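Local coordinates for protein SAS-6 (Leishmania major, PDB 4CKM) that probably helps to build the central hub of the cartwheel from which basal bodies and centrioles are assembled, this chain being the N-terminal head domain, at residues L97-F105 against L112-R120; P37-V45 against P119-A130. All coordinates share one frame; numbering follows the deposited sequence.

Interaction 1 of 2, residues L97-F105 against L112-R120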
loop_
_atom_site.group_PDB
_atom_site.type_symbol
_atom_site.label_atom_id
_atom_site.label_comp_id
_atom_site.label_asym_id
_atom_site.label_seq_id
_atom_site.Cartn_x
_atom_site.Cartn_y
_atom_site.Cartn_z
ATOM N N LEU A 97 -17.333 -6.489 9.842
ATOM C CA LEU A 97 -17.506 -6.427 8.412
ATOM C C LEU A 97 -18.714 -7.262 7.970
ATOM O O LEU A 97 -18.764 -8.476 8.164
ATOM C CB LEU A 97 -16.222 -6.888 7.759
ATOM C CG LEU A 97 -16.196 -6.864 6.236
ATOM C CD1 LEU A 97 -16.521 -5.492 5.638
ATOM C CD2 LEU A 97 -14.827 -7.359 5.803
ATOM N N LEU A 98 -19.703 -6.593 7.401
ATOM C CA LEU A 98 -20.925 -7.273 6.918
ATOM C C LEU A 98 -20.735 -7.747 5.476
ATOM O O LEU A 98 -20.178 -7.020 4.649
ATOM C CB LEU A 98 -22.126 -6.327 6.981
ATOM C CG LEU A 98 -22.465 -5.592 8.288
ATOM C CD1 LEU A 98 -23.789 -4.830 8.172
ATOM C CD2 LEU A 98 -22.548 -6.572 9.438
ATOM N N GLU A 99 -21.203 -8.946 5.169
ATOM C CA GLU A 99 -21.204 -9.438 3.785
ATOM C C GLU A 99 -21.830 -8.460 2.786
ATOM O O GLU A 99 -21.371 -8.345 1.676
ATOM C CB GLU A 99 -21.907 -10.765 3.717
ATOM C CG GLU A 99 -21.914 -11.364 2.333
ATOM C CD GLU A 99 -22.067 -12.867 2.357
ATOM O OE1 GLU A 99 -22.663 -13.406 3.313
ATOM O OE2 GLU A 99 -21.581 -13.518 1.404
ATOM N N ASP A 100 -22.861 -7.740 3.209
ATOM C CA ASP A 100 -23.478 -6.657 2.431
ATOM C C ASP A 100 -22.520 -5.647 1.878
ATOM O O ASP A 100 -22.741 -5.140 0.798
ATOM C CB ASP A 100 -24.431 -5.847 3.319
ATOM C CG ASP A 100 -25.671 -6.581 3.630
ATOM O OD1 ASP A 100 -25.837 -7.701 3.089
ATOM O OD2 ASP A 100 -26.475 -6.047 4.428
ATOM N N ASP A 101 -21.514 -5.288 2.662
ATOM C CA ASP A 101 -20.547 -4.305 2.235
ATOM C C ASP A 101 -19.285 -4.917 1.631
ATOM O O ASP A 101 -18.347 -4.197 1.323
ATOM C CB ASP A 101 -20.175 -3.461 3.429
ATOM C CG ASP A 101 -21.374 -2.831 4.059
ATOM O OD1 ASP A 101 -22.060 -2.093 3.340
ATOM O OD2 ASP A 101 -21.649 -3.083 5.254
ATOM N N TYR A 102 -19.237 -6.234 1.468
ATOM C CA TYR A 102 -17.966 -6.855 1.134
ATOM C C TYR A 102 -17.482 -6.475 -0.255
ATOM O O TYR A 102 -16.303 -6.190 -0.444
ATOM C CB TYR A 102 -17.995 -8.368 1.255
ATOM C CG TYR A 102 -16.615 -8.973 1.009
ATOM C CD1 TYR A 102 -15.555 -8.692 1.868
ATOM C CD2 TYR A 102 -16.366 -9.801 -0.093
ATOM C CE1 TYR A 102 -14.299 -9.247 1.668
ATOM C CE2 TYR A 102 -15.115 -10.345 -0.306
ATOM C CZ TYR A 102 -14.079 -10.058 0.586
ATOM O OH TYR A 102 -12.828 -10.576 0.395
ATOM N N ASN A 103 -18.389 -6.443 -1.217
ATOM C CA ASN A 103 -18.006 -6.127 -2.578
ATOM C C ASN A 103 -17.316 -4.807 -2.728
ATOM O O ASN A 103 -16.306 -4.711 -3.429
ATOM C CB ASN A 103 -19.200 -6.230 -3.509
ATOM C CG ASN A 103 -19.609 -7.664 -3.721
ATOM O OD1 ASN A 103 -18.792 -8.586 -3.589
ATOM N ND2 ASN A 103 -20.866 -7.873 -4.042
ATOM N N ALA A 104 -17.840 -3.787 -2.078
ATOM C CA ALA A 104 -17.148 -2.499 -2.066
ATOM C C ALA A 104 -15.772 -2.594 -1.409
ATOM O O ALA A 104 -14.816 -1.971 -1.845
ATOM C CB ALA A 104 -17.988 -1.471 -1.336
ATOM N N PHE A 105 -15.707 -3.371 -0.336
ATOM C CA PHE A 105 -14.526 -3.464 0.526
ATOM C C PHE A 105 -13.458 -4.213 -0.280
ATOM O O PHE A 105 -12.304 -3.808 -0.347
ATOM C CB PHE A 105 -14.959 -4.184 1.825
ATOM C CG PHE A 105 -13.841 -4.588 2.752
ATOM C CD1 PHE A 105 -13.391 -3.724 3.743
ATOM C CD2 PHE A 105 -13.315 -5.879 2.710
ATOM C CE1 PHE A 105 -12.387 -4.113 4.629
ATOM C CE2 PHE A 105 -12.313 -6.280 3.592
ATOM C CZ PHE A 105 -11.856 -5.392 4.558
ATOM N N LEU A 112 -8.689 -10.680 -3.684
ATOM C CA LEU A 112 -9.037 -11.730 -4.620
ATOM C C LEU A 112 -9.943 -12.771 -3.985
ATOM O O LEU A 112 -10.668 -13.458 -4.686
ATOM C CB LEU A 112 -7.781 -12.398 -5.163
ATOM C CG LEU A 112 -6.901 -11.484 -6.028
ATOM C CD1 LEU A 112 -5.706 -12.265 -6.523
ATOM C CD2 LEU A 112 -7.647 -10.903 -7.222
ATOM N N VAL A 113 -9.934 -12.859 -2.669
ATOM C CA VAL A 113 -10.741 -13.834 -1.962
ATOM C C VAL A 113 -12.176 -13.357 -1.737
ATOM O O VAL A 113 -12.446 -12.154 -1.722
ATOM C CB VAL A 113 -10.123 -14.174 -0.595
ATOM C CG1 VAL A 113 -8.818 -14.913 -0.801
ATOM C CG2 VAL A 113 -9.910 -12.928 0.254
ATOM N N ASP A 114 -13.082 -14.310 -1.547
ATOM C CA ASP A 114 -14.481 -13.999 -1.299
ATOM C C ASP A 114 -14.702 -13.847 0.203
ATOM O O ASP A 114 -13.754 -13.929 0.993
ATOM C CB ASP A 114 -15.385 -15.082 -1.893
ATOM C CG ASP A 114 -15.172 -16.426 -1.261
ATOM O OD1 ASP A 114 -14.563 -16.524 -0.186
ATOM O OD2 ASP A 114 -15.605 -17.416 -1.865
ATOM N N PHE A 115 -15.953 -13.627 0.602
ATOM C CA PHE A 115 -16.236 -13.300 1.990
ATOM C C PHE A 115 -15.903 -14.422 2.961
ATOM O O PHE A 115 -15.477 -14.161 4.079
ATOM C CB PHE A 115 -17.685 -12.911 2.141
ATOM C CG PHE A 115 -18.006 -12.316 3.467
ATOM C CD1 PHE A 115 -17.588 -11.042 3.775
ATOM C CD2 PHE A 115 -18.716 -13.019 4.394
ATOM C CE1 PHE A 115 -17.883 -10.473 4.988
ATOM C CE2 PHE A 115 -19.011 -12.450 5.610
ATOM C CZ PHE A 115 -18.605 -11.181 5.902
ATOM N N HIS A 116 -16.095 -15.659 2.543
ATOM C CA HIS A 116 -15.697 -16.811 3.352
ATOM C C HIS A 116 -14.166 -16.885 3.501
ATOM O O HIS A 116 -13.641 -17.176 4.593
ATOM C CB HIS A 116 -16.221 -18.107 2.712
ATOM C CG HIS A 116 -15.810 -19.357 3.437
ATOM N ND1 HIS A 116 -16.510 -19.862 4.520
ATOM C CD2 HIS A 116 -14.763 -20.199 3.246
ATOM C CE1 HIS A 116 -15.911 -20.953 4.966
ATOM N NE2 HIS A 116 -14.852 -21.182 4.207
ATOM N N GLY A 117 -13.460 -16.640 2.394
ATOM C CA GLY A 117 -12.018 -16.710 2.363
ATOM C C GLY A 117 -11.363 -15.592 3.147
ATOM O O GLY A 117 -10.299 -15.787 3.740
ATOM N N PHE A 118 -12.012 -14.430 3.200
ATOM C CA PHE A 118 -11.357 -13.257 3.757
ATOM C C PHE A 118 -10.836 -13.426 5.200
ATOM O O PHE A 118 -9.672 -13.144 5.465
ATOM C CB PHE A 118 -12.224 -12.009 3.652
ATOM C CG PHE A 118 -11.654 -10.858 4.390
ATOM C CD1 PHE A 118 -10.510 -10.231 3.919
ATOM C CD2 PHE A 118 -12.182 -10.467 5.612
ATOM C CE1 PHE A 118 -9.929 -9.191 4.624
ATOM C CE2 PHE A 118 -11.615 -9.410 6.324
ATOM C CZ PHE A 118 -10.491 -8.771 5.824
ATOM N N PRO A 119 -11.696 -13.855 6.134
ATOM C CA PRO A 119 -11.222 -14.040 7.499
ATOM C C PRO A 119 -10.208 -15.156 7.635
ATOM O O PRO A 119 -9.328 -15.062 8.468
ATOM C CB PRO A 119 -12.499 -14.362 8.287
ATOM C CG PRO A 119 -13.451 -14.887 7.269
ATOM C CD PRO A 119 -13.136 -14.145 6.005
ATOM N N ARG A 120 -10.297 -16.186 6.816
ATOM C CA ARG A 120 -9.276 -17.238 6.838
ATOM C C ARG A 120 -7.880 -16.724 6.453
ATOM O O ARG A 120 -6.872 -17.081 7.072
ATOM C CB ARG A 120 -9.669 -18.382 5.910
ATOM C CG ARG A 120 -10.539 -19.446 6.564
ATOM C CD ARG A 120 -12.020 -19.317 6.255
ATOM N NE ARG A 120 -12.834 -20.059 7.225
ATOM C CZ ARG A 120 -14.088 -19.753 7.570
ATOM N NH1 ARG A 120 -14.721 -18.716 7.020
ATOM N NH2 ARG A 120 -14.716 -20.486 8.482
#

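Interaction 2 of 2, residues P37-V45 against P119-A130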
loop_
_atom_site.group_PDB
_atom_site.type_symbol
_atom_site.label_atom_id
_atom_site.label_comp_id
_atom_site.label_asym_id
_atom_site.label_seq_id
_atom_site.Cartn_x
_atom_site.Cartn_y
_atom_site.Cartn_z
ATOM N N PRO A 37 -21.546 -19.663 15.133
ATOM C CA PRO A 37 -20.824 -18.389 15.300
ATOM C C PRO A 37 -19.407 -18.606 15.836
ATOM O O PRO A 37 -19.182 -18.448 17.039
ATOM C CB PRO A 37 -21.679 -17.638 16.330
ATOM C CG PRO A 37 -22.254 -18.721 17.181
ATOM C CD PRO A 37 -22.359 -19.973 16.330
ATOM N N GLN A 38 -18.459 -18.926 14.952
ATOM C CA GLN A 38 -17.186 -19.489 15.399
ATOM C C GLN A 38 -15.970 -18.550 15.506
ATOM O O GLN A 38 -15.696 -17.722 14.642
ATOM C CB GLN A 38 -16.826 -20.723 14.586
ATOM C CG GLN A 38 -16.773 -20.526 13.093
ATOM C CD GLN A 38 -16.085 -21.686 12.409
ATOM O OE1 GLN A 38 -15.943 -21.712 11.189
ATOM N NE2 GLN A 38 -15.637 -22.648 13.198
ATOM N N THR A 39 -15.248 -18.717 16.610
ATOM C CA THR A 39 -14.004 -18.018 16.845
ATOM C C THR A 39 -12.897 -18.685 16.050
ATOM O O THR A 39 -12.647 -19.866 16.220
ATOM C CB THR A 39 -13.672 -18.009 18.331
ATOM O OG1 THR A 39 -14.722 -17.324 19.024
ATOM C CG2 THR A 39 -12.374 -17.283 18.580
ATOM N N LEU A 40 -12.269 -17.933 15.151
ATOM C CA LEU A 40 -11.223 -18.486 14.296
ATOM C C LEU A 40 -9.834 -18.191 14.859
ATOM O O LEU A 40 -8.877 -18.790 14.430
ATOM C CB LEU A 40 -11.311 -17.912 12.887
ATOM C CG LEU A 40 -12.604 -18.129 12.103
ATOM C CD1 LEU A 40 -12.502 -17.448 10.745
ATOM C CD2 LEU A 40 -12.891 -19.603 11.916
ATOM N N LEU A 41 -9.727 -17.247 15.787
ATOM C CA LEU A 41 -8.447 -16.848 16.316
ATOM C C LEU A 41 -8.638 -16.038 17.539
ATOM O O LEU A 41 -9.425 -15.103 17.549
ATOM C CB LEU A 41 -7.652 -16.008 15.326
ATOM C CG LEU A 41 -6.214 -15.739 15.804
ATOM C CD1 LEU A 41 -5.365 -16.995 15.703
ATOM C CD2 LEU A 41 -5.567 -14.614 15.015
ATOM N N GLU A 42 -7.896 -16.411 18.574
ATOM C CA GLU A 42 -7.833 -15.677 19.808
ATOM C C GLU A 42 -6.393 -15.856 20.280
ATOM O O GLU A 42 -5.991 -16.952 20.645
ATOM C CB GLU A 42 -8.826 -16.270 20.798
ATOM C CG GLU A 42 -8.853 -15.552 22.136
ATOM C CD GLU A 42 -10.110 -15.841 22.945
ATOM O OE1 GLU A 42 -10.866 -16.780 22.606
ATOM O OE2 GLU A 42 -10.349 -15.111 23.927
ATOM N N THR A 43 -5.594 -14.803 20.217
ATOM C CA THR A 43 -4.174 -14.949 20.468
ATOM C C THR A 43 -3.568 -13.623 20.838
ATOM O O THR A 43 -4.288 -12.627 21.004
ATOM C CB THR A 43 -3.453 -15.588 19.252
ATOM O OG1 THR A 43 -2.136 -15.977 19.625
ATOM C CG2 THR A 43 -3.356 -14.648 18.059
ATOM N N THR A 44 -2.248 -13.621 21.007
ATOM C CA THR A 44 -1.522 -12.413 21.357
ATOM C C THR A 44 -0.485 -12.151 20.304
ATOM O O THR A 44 0.085 -13.080 19.735
ATOM C CB THR A 44 -0.907 -12.537 22.747
ATOM O OG1 THR A 44 -1.986 -12.657 23.678
ATOM C CG2 THR A 44 -0.100 -11.284 23.124
ATOM N N VAL A 45 -0.302 -10.883 19.964
ATOM C CA VAL A 45 0.650 -10.519 18.921
ATOM C C VAL A 45 1.327 -9.247 19.328
ATOM O O VAL A 45 0.734 -8.428 20.026
ATOM C CB VAL A 45 -0.015 -10.285 17.547
ATOM C CG1 VAL A 45 -0.412 -11.590 16.927
ATOM C CG2 VAL A 45 -1.240 -9.390 17.685
ATOM N N PRO A 119 -11.696 -13.855 6.134
ATOM C CA PRO A 119 -11.222 -14.040 7.499
ATOM C C PRO A 119 -10.208 -15.156 7.635
ATOM O O PRO A 119 -9.328 -15.062 8.468
ATOM C CB PRO A 119 -12.499 -14.362 8.287
ATOM C CG PRO A 119 -13.451 -14.887 7.269
ATOM C CD PRO A 119 -13.136 -14.145 6.005
ATOM N N ARG A 120 -10.297 -16.186 6.816
ATOM C CA ARG A 120 -9.276 -17.238 6.838
ATOM C C ARG A 120 -7.880 -16.724 6.453
ATOM O O ARG A 120 -6.872 -17.081 7.072
ATOM C CB ARG A 120 -9.669 -18.382 5.910
ATOM C CG ARG A 120 -10.539 -19.446 6.564
ATOM C CD ARG A 120 -12.020 -19.317 6.255
ATOM N NE ARG A 120 -12.834 -20.059 7.225
ATOM C CZ ARG A 120 -14.088 -19.753 7.570
ATOM N NH1 ARG A 120 -14.721 -18.716 7.020
ATOM N NH2 ARG A 120 -14.716 -20.486 8.482
ATOM N N TYR A 121 -7.841 -15.898 5.422
ATOM C CA TYR A 121 -6.613 -15.300 4.940
ATOM C C TYR A 121 -6.026 -14.418 6.026
ATOM O O TYR A 121 -4.838 -14.459 6.325
ATOM C CB TYR A 121 -6.906 -14.525 3.638
ATOM C CG TYR A 121 -6.070 -13.282 3.354
ATOM C CD1 TYR A 121 -4.690 -13.373 3.153
ATOM C CD2 TYR A 121 -6.676 -12.009 3.229
ATOM C CE1 TYR A 121 -3.932 -12.240 2.863
ATOM C CE2 TYR A 121 -5.925 -10.875 2.952
ATOM C CZ TYR A 121 -4.557 -10.999 2.763
ATOM O OH TYR A 121 -3.786 -9.911 2.475
ATOM N N LEU A 122 -6.880 -13.640 6.652
ATOM C CA LEU A 122 -6.435 -12.715 7.652
ATOM C C LEU A 122 -5.853 -13.492 8.819
ATOM O O LEU A 122 -4.778 -13.170 9.328
ATOM C CB LEU A 122 -7.616 -11.881 8.117
ATOM C CG LEU A 122 -7.297 -10.669 8.968
ATOM C CD1 LEU A 122 -6.441 -9.678 8.187
ATOM C CD2 LEU A 122 -8.604 -10.047 9.405
ATOM N N VAL A 123 -6.571 -14.527 9.229
ATOM C CA VAL A 123 -6.139 -15.370 10.334
ATOM C C VAL A 123 -4.783 -16.068 10.060
ATOM O O VAL A 123 -3.943 -16.160 10.945
ATOM C CB VAL A 123 -7.255 -16.374 10.702
ATOM C CG1 VAL A 123 -6.753 -17.521 11.562
ATOM C CG2 VAL A 123 -8.372 -15.635 11.427
ATOM N N GLY A 124 -4.577 -16.545 8.842
ATOM C CA GLY A 124 -3.317 -17.163 8.485
ATOM C C GLY A 124 -2.155 -16.217 8.742
ATOM O O GLY A 124 -1.172 -16.600 9.364
ATOM N N MET A 125 -2.296 -14.973 8.288
ATOM C CA MET A 125 -1.301 -13.960 8.522
ATOM C C MET A 125 -1.117 -13.668 9.994
ATOM O O MET A 125 0.012 -13.580 10.478
ATOM C CB MET A 125 -1.676 -12.657 7.822
ATOM C CG MET A 125 -1.679 -12.744 6.314
ATOM S SD MET A 125 -1.605 -11.124 5.500
ATOM C CE MET A 125 -3.138 -10.423 6.074
ATOM N N LEU A 126 -2.211 -13.479 10.713
ATOM C CA LEU A 126 -2.083 -13.051 12.092
ATOM C C LEU A 126 -1.486 -14.168 12.925
ATOM O O LEU A 126 -0.638 -13.912 13.775
ATOM C CB LEU A 126 -3.414 -12.596 12.669
ATOM C CG LEU A 126 -3.990 -11.330 12.046
ATOM C CD1 LEU A 126 -5.440 -11.123 12.436
ATOM C CD2 LEU A 126 -3.190 -10.120 12.464
ATOM N N ARG A 127 -1.899 -15.402 12.651
ATOM C CA ARG A 127 -1.405 -16.562 13.395
ATOM C C ARG A 127 0.091 -16.761 13.155
ATOM O O ARG A 127 0.815 -17.096 14.076
ATOM C CB ARG A 127 -2.219 -17.826 13.055
ATOM C CG ARG A 127 -1.566 -19.146 13.434
ATOM C CD ARG A 127 -2.537 -20.194 13.973
ATOM N NE ARG A 127 -3.718 -20.405 13.130
ATOM C CZ ARG A 127 -4.985 -20.351 13.548
ATOM N NH1 ARG A 127 -5.292 -20.095 14.823
ATOM N NH2 ARG A 127 -5.962 -20.570 12.680
ATOM N N ASP A 128 0.559 -16.539 11.935
ATOM C CA ASP A 128 1.983 -16.654 11.665
ATOM C C ASP A 128 2.802 -15.590 12.389
ATOM O O ASP A 128 3.893 -15.847 12.881
ATOM C CB ASP A 128 2.246 -16.635 10.164
ATOM C CG ASP A 128 1.653 -17.859 9.456
ATOM O OD1 ASP A 128 1.443 -18.902 10.120
ATOM O OD2 ASP A 128 1.386 -17.784 8.232
ATOM N N ILE A 129 2.254 -14.397 12.497
ATOM C CA ILE A 129 2.919 -13.350 13.240
ATOM C C ILE A 129 2.963 -13.688 14.734
ATOM O O ILE A 129 3.974 -13.482 15.394
ATOM C CB ILE A 129 2.229 -12.005 13.001
ATOM C CG1 ILE A 129 2.418 -11.585 11.552
ATOM C CG2 ILE A 129 2.776 -10.942 13.941
ATOM C CD1 ILE A 129 1.561 -10.407 11.150
ATOM N N ALA A 130 1.855 -14.176 15.265
ATOM C CA ALA A 130 1.797 -14.626 16.653
ATOM C C ALA A 130 2.825 -15.718 16.926
ATOM O O ALA A 130 3.492 -15.690 17.940
ATOM C CB ALA A 130 0.410 -15.138 16.977
HETATM O O HOH W 1 -16.589 -19.152 9.968
HETATM O O HOH W 2 -8.861 -20.495 12.619
#

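Interaction 1 of 2, residues L97-F105 against L112-R120
Phe115 points one edge at the face of Tyr102 in an offset edge-to-face pair, ring planes 73° apart, with Phe115 CD1 3.6 Å from Tyr102 CG. The backbone of Phe115 follows its ring: its CA lies over the same tyrosine ring as a CH-pi contact. Glu99 in turn covers one face of Phe115, where its CB stands 3.9 Å from the ring centroid, almost on the normal. With CG anti to the backbone N (chi1 -178°), the extended glutamate chain continues across that ring and brings its carboxylate nearly parallel to it; the methylenes pack on the ring while the carboxylate lies near Phe115 CD2 and CB. Beside this group a second aromatic pair forms: Phe105 turns its edge to the face of Phe118, the two rings nearly perpendicular, and Leu97 CD2 fills in against Phe118 CE2 at 3.8 Å. Flat rings meeting edge to face and a branched leucine suit a hydrophobic centre between a strand end and two helix starts. In the SAS-6 head domain this joins the end of strand 88-98 and the start of helix 102-109 to the loop before helix 117-130 and its first turn; Val79 of strand 76-85 also touches Phe115, and Leu111 touches both Tyr102 and Phe118. The hydroxyl of Tyr102 lets an otherwise apolar ring also serve the loop backbone: OH donates to Val113 O at 2.7 Å. That carbonyl lies at the ring edge, near its plane, but the hydroxyl approaches from above the carbonyl plane, 51° out of it. Further out, Asp114 caps the turn before the helix, its OD1 accepting from Gly117 N at 2.8 Å, and Val113 also packs on Phe163 of the second subunit.

Interaction 2 of 2, residues P37-V45 against P119-A130
Leu41 and Leu40 both turn toward helix 117-130, an exception to strand alternation produced by a classic beta bulge in which the two residues face Val65. Their side chains then diverge. Leu41 has CG anti to its own N (chi1 -172°), which sends CD2 to Leu126 CB at 3.8 Å and CD1 alongside Arg127. Leu40 instead swings CG beside its N (chi1 -59°), carrying CD1 to Pro119 CB at 3.9 Å and over the centre of one face of the Arg120 guanidinium. Val123, compact and beta-branched, sits between the leucines, its CG2 4.0 Å from the CB of each. Where strand and helix draw together, Ala130 is small enough for its CB to meet Val45 CG1 at 3.6 Å. Arg127, bent at chi2 and chi3, folds back to the strand, and a water in its guanidinium plane accepts from NH2. Arg120 bends at chi2; its NH1 is held by His116 O, while a second water accepts from NH2 and donates to Gln38 OE1. Helix and strand thus adhere through aliphatic packing, and the polar link between Gln38 and Arg120, being carried by water, probably tolerates small shifts.

How the interactions relate
From the N terminus, segment 37-45 opens the first strand of the sheet and meets its partner only at helix 117-130, so interaction 2 closes a loop of 73 residues that includes the next three strands and helix 102-109. Interaction 1 is nested within that loop and closes a much shorter one, six residues between 97-105 and 112-120. Both contacts draw on helix 117-130 and share Pro119 and Arg120 in their segments, yet their centres lie about 16 Å apart. Interaction 1 ties the entrance of the helix to the end of strand 88-98 and the start of helix 102-109, whereas interaction 2 lays the rest of it against strand 39-50, anchoring one helix to two separate strands of the same sheet.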